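Local coordinates for protein endonuclease 2 (PDB 3W52) that cleaves RNA and single-stranded DNA, and double-stranded DNA less readily, endonucleolytically to 5'-phosphorylated products, using divalent metal ions, at residues W1-H6 / L40-D45. Numbering follows the deposited sequence.
With ZN (zinc ion), chain H; ZN (zinc ion), chain F; SO4 (sulfate ion), chain I; SO4 (sulfate ion), chain J.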
ATOM      1  N   TRP A   1       3.754  -1.442  -3.751  1.00  8.27           N
ATOM      2  CA  TRP A   1       4.611  -0.293  -4.163  1.00  7.37           C
ATOM      3  C   TRP A   1       6.080  -0.681  -4.070  1.00  6.08           C
ATOM      4  O   TRP A   1       6.432  -1.651  -3.394  1.00  6.63           O
ATOM      5  CB  TRP A   1       4.429   0.897  -3.157  1.00  6.39           C
ATOM      6  CG  TRP A   1       3.004   1.345  -2.922  1.00  6.65           C
ATOM      7  CD1 TRP A   1       2.160   0.989  -1.872  1.00  7.70           C
ATOM      8  CD2 TRP A   1       2.279   2.303  -3.715  1.00  6.47           C
ATOM      9  NE1 TRP A   1       0.961   1.702  -1.974  1.00  7.89           N
ATOM     10  CE2 TRP A   1       1.007   2.494  -3.086  1.00  6.46           C
ATOM     11  CE3 TRP A   1       2.566   2.997  -4.877  1.00  5.41           C
ATOM     12  CZ2 TRP A   1       0.037   3.366  -3.603  1.00  7.31           C
ATOM     13  CZ3 TRP A   1       1.593   3.880  -5.415  1.00  8.97           C
ATOM     14  CH2 TRP A   1       0.343   4.046  -4.775  1.00  8.34           C
ATOM     15  N   GLY A   2       6.892   0.131  -4.723  1.00  8.88           N
ATOM     16  CA  GLY A   2       8.330  -0.007  -4.557  1.00 10.78           C
ATOM     17  C   GLY A   2       8.791   0.681  -3.280  1.00  9.37           C
ATOM     18  O   GLY A   2       8.017   1.109  -2.408  1.00  8.80           O
ATOM     19  N   LYS A   3      10.111   0.849  -3.164  1.00  9.70           N
ATOM     20  CA  LYS A   3      10.658   1.408  -1.910  1.00 10.56           C
ATOM     21  C   LYS A   3      10.144   2.779  -1.497  1.00  9.09           C
ATOM     22  O   LYS A   3       9.823   3.009  -0.323  1.00  9.47           O
ATOM     23  CB  LYS A   3      12.203   1.495  -2.041  1.00 14.62           C
ATOM     24  CG  LYS A   3      12.903   1.869  -0.739  1.00 21.40           C
ATOM     25  CD  LYS A   3      13.662   0.610  -0.164  1.00 29.69           C
ATOM     26  CE  LYS A   3      14.171   0.693   1.311  1.00 30.14           C
ATOM     27  NZ  LYS A   3      13.097   0.570   2.356  1.00 32.02           N
ATOM     28  N   GLU A   4      10.064   3.676  -2.461  1.00 10.02           N
ATOM     29  CA  GLU A   4       9.658   5.026  -2.148  1.00 11.11           C
ATOM     30  C   GLU A   4       8.228   5.076  -1.613  1.00  9.41           C
ATOM     31  O   GLU A   4       7.935   5.814  -0.672  1.00 11.52           O
ATOM     32  CB  GLU A   4       9.728   5.894  -3.385  1.00 13.82           C
ATOM     33  CG  GLU A   4      11.097   6.037  -3.984  1.00 19.26           C
ATOM     34  CD  GLU A   4      11.481   4.883  -4.938  1.00 21.78           C
ATOM     35  OE1 GLU A   4      10.623   4.016  -5.309  1.00 22.15           O
ATOM     36  OE2 GLU A   4      12.692   4.857  -5.340  1.00 25.19           O
ATOM     37  N   GLY A   5       7.332   4.350  -2.279  1.00  7.77           N
ATOM     38  CA  GLY A   5       5.930   4.368  -1.824  1.00  7.25           C
ATOM     39  C   GLY A   5       5.797   3.843  -0.411  1.00  7.94           C
ATOM     40  O   GLY A   5       5.074   4.415   0.427  1.00  7.61           O
ATOM     41  N   HIS A   6       6.450   2.725  -0.101  1.00  7.15           N
ATOM     42  CA  HIS A   6       6.338   2.202   1.272  1.00  7.35           C
ATOM     43  C   HIS A   6       7.018   3.148   2.265  1.00 10.31           C
ATOM     44  O   HIS A   6       6.541   3.328   3.393  1.00 10.74           O
ATOM     45  CB  HIS A   6       6.990   0.811   1.384  1.00  9.82           C
ATOM     46  CG  HIS A   6       6.152  -0.254   0.753  1.00  7.37           C
ATOM     47  ND1 HIS A   6       4.954  -0.668   1.313  1.00  8.49           N
ATOM     48  CD2 HIS A   6       6.246  -0.855  -0.449  1.00  7.34           C
ATOM     49  CE1 HIS A   6       4.354  -1.492   0.470  1.00  8.55           C
ATOM     50  NE2 HIS A   6       5.119  -1.622  -0.605  1.00  6.96           N
ATOM     51  N   LEU A  40      12.217  -0.401   7.504  1.00 15.66           N
ATOM     52  CA  LEU A  40      11.905  -1.831   7.286  1.00 15.02           C
ATOM     53  C   LEU A  40      10.575  -2.044   6.566  1.00 15.42           C
ATOM     54  O   LEU A  40      10.056  -3.140   6.527  1.00 13.75           O
ATOM     55  CB  LEU A  40      11.848  -2.559   8.644  1.00 16.66           C
ATOM     56  CG  LEU A  40      13.234  -2.821   9.231  1.00 18.18           C
ATOM     57  CD1 LEU A  40      13.111  -3.339  10.706  1.00 18.25           C
ATOM     58  CD2 LEU A  40      13.921  -3.858   8.338  1.00 17.98           C
ATOM     59  N   CYS A  41      10.034  -0.996   5.982  1.00 16.52           N
ATOM     60  CA  CYS A  41       8.732  -1.178   5.316  1.00 17.13           C
ATOM     61  C   CYS A  41       8.799  -1.973   3.998  1.00 16.02           C
ATOM     62  O   CYS A  41       7.740  -2.283   3.432  1.00 16.56           O
ATOM     63  CB  CYS A  41       8.006   0.185   5.194  1.00 19.73           C
ATOM     64  SG  CYS A  41       7.228   0.450   6.873  1.00 29.99           S
ATOM     65  N   LEU A  42       9.997  -2.344   3.550  1.00 13.50           N
ATOM     66  CA  LEU A  42      10.143  -3.216   2.362  1.00 14.33           C
ATOM     67  C   LEU A  42      10.574  -4.636   2.780  1.00 12.80           C
ATOM     68  O   LEU A  42      10.719  -5.533   1.954  1.00 13.03           O
ATOM     69  CB  LEU A  42      11.134  -2.662   1.352  1.00 15.42           C
ATOM     70  CG  LEU A  42      10.833  -2.747  -0.147  1.00 15.90           C
ATOM     71  CD1 LEU A  42       9.521  -2.069  -0.547  1.00 16.45           C
ATOM     72  CD2 LEU A  42      11.983  -1.998  -0.864  1.00 19.52           C
ATOM     73  N   TRP A  43      10.711  -4.859   4.091  1.00 12.84           N
ATOM     74  CA  TRP A  43      11.134  -6.168   4.593  1.00 11.77           C
ATOM     75  C   TRP A  43      10.252  -7.257   4.032  1.00 13.07           C
ATOM     76  O   TRP A  43      10.742  -8.321   3.605  1.00 13.19           O
ATOM     77  CB  TRP A  43      11.095  -6.233   6.126  1.00 11.56           C
ATOM     78  CG  TRP A  43      11.373  -7.619   6.656  1.00 12.19           C
ATOM     79  CD1 TRP A  43      12.615  -8.193   6.844  1.00 15.19           C
ATOM     80  CD2 TRP A  43      10.417  -8.597   7.048  1.00 13.61           C
ATOM     81  NE1 TRP A  43      12.468  -9.488   7.334  1.00 14.57           N
ATOM     82  CE2 TRP A  43      11.130  -9.748   7.472  1.00 14.39           C
ATOM     83  CE3 TRP A  43       9.009  -8.628   7.083  1.00 11.37           C
ATOM     84  CZ2 TRP A  43      10.485 -10.896   7.929  1.00 14.70           C
ATOM     85  CZ3 TRP A  43       8.372  -9.778   7.522  1.00 15.16           C
ATOM     86  CH2 TRP A  43       9.130 -10.905   7.947  1.00 14.59           C
ATOM     87  N   ALA A  44       8.948  -7.026   3.978  1.00 10.71           N
ATOM     88  CA  ALA A  44       8.098  -8.097   3.443  1.00 10.10           C
ATOM     89  C   ALA A  44       8.468  -8.481   2.025  1.00 11.14           C
ATOM     90  O   ALA A  44       8.367  -9.641   1.650  1.00 11.99           O
ATOM     91  CB  ALA A  44       6.607  -7.678   3.500  1.00 10.38           C
ATOM     92  N   ASP A  45       8.872  -7.522   1.196  1.00  9.42           N
ATOM     93  CA  ASP A  45       9.222  -7.905  -0.167  1.00 11.51           C
ATOM     94  C   ASP A  45      10.498  -8.789  -0.186  1.00 13.23           C
ATOM     95  O   ASP A  45      10.663  -9.601  -1.097  1.00 14.21           O
ATOM     96  CB  ASP A  45       9.476  -6.664  -1.010  1.00 12.27           C
ATOM     97  CG  ASP A  45       8.212  -6.098  -1.626  1.00 13.79           C
ATOM     98  OD1 ASP A  45       7.102  -6.694  -1.513  1.00 10.51           O
ATOM     99  OD2 ASP A  45       8.343  -5.020  -2.270  1.00 15.93           O
TER
HETATM  100 ZN    ZN H 311       4.654  -2.573  -2.308  1.00  9.74          ZN
HETATM  101 ZN    ZN F 309       4.691  -6.024  -1.494  1.00 12.03          ZN
HETATM  102  S   SO4 I 312       5.457  -5.062  -4.089  1.00 14.96           S
HETATM  103  O1  SO4 I 312       5.308  -4.422  -2.727  1.00  9.08           O
HETATM  104  O2  SO4 I 312       4.852  -6.475  -3.927  1.00 12.54           O
HETATM  105  O3  SO4 I 312       4.844  -4.253  -5.129  1.00 11.77           O
HETATM  106  O4  SO4 I 312       6.969  -5.151  -4.320  1.00 12.73           O
HETATM  107  S   SO4 J 313      16.247 -10.358   7.117  1.00 34.20           S
HETATM  108  O1  SO4 J 313      17.091 -11.577   7.053  1.00 35.10           O
HETATM  109  O2  SO4 J 313      15.119 -10.654   8.022  1.00 30.38           O
HETATM  110  O3  SO4 J 313      17.094  -9.238   7.630  1.00 34.31           O
HETATM  111  O4  SO4 J 313      15.791  -9.999   5.759  1.00 34.24           O
HETATM  112  O   HOH W   1      12.811  -1.749   4.090  1.00 18.21           O
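The active-site zinc centre of this S1/P1-type nuclease is built where the N-terminus meets the loop 40-45, and there His6 packs against Cys41 and Leu42. One zinc is chelated by Trp1 through its free amino N (2.0 Å) and carbonyl O, and is also bound by His6 NE2 and Asp124. A second zinc takes Asp45 OD1 at 2.5 Å, alongside His58, His120 and Asp124. Sulfate O1 ligates both ions. Beside the zinc-bound histidine, Leu42 CD1 lies 3.5 Å from His6 CD2, the two side chains crossing at about a right angle, while the His6 and Cys41 CB atoms meet at 4.0 Å. With CG anti to its carbonyl carbon (chi1 -75°), His6 directs NE2 to the metal. Cys41 O is hydrogen-bonded to ND1 of His120, whose NE2 binds the second zinc, and Cys41 is disulfide-linked to Cys10. One water accepts from both Lys3 NZ and Leu42 N. Trp43 turns away from 1-6, its ring edge-to-face with Phe117 and its NE1 donating to O2 of another sulfate (3.0 Å, 156°); an alanine here would probably open a gap beside Phe117 and leave that sulfate without its indole N-H. Water and apolar packing hold the segments together, while sulfate O1 and the Asp124 carboxylate bridge these two of three metal ions.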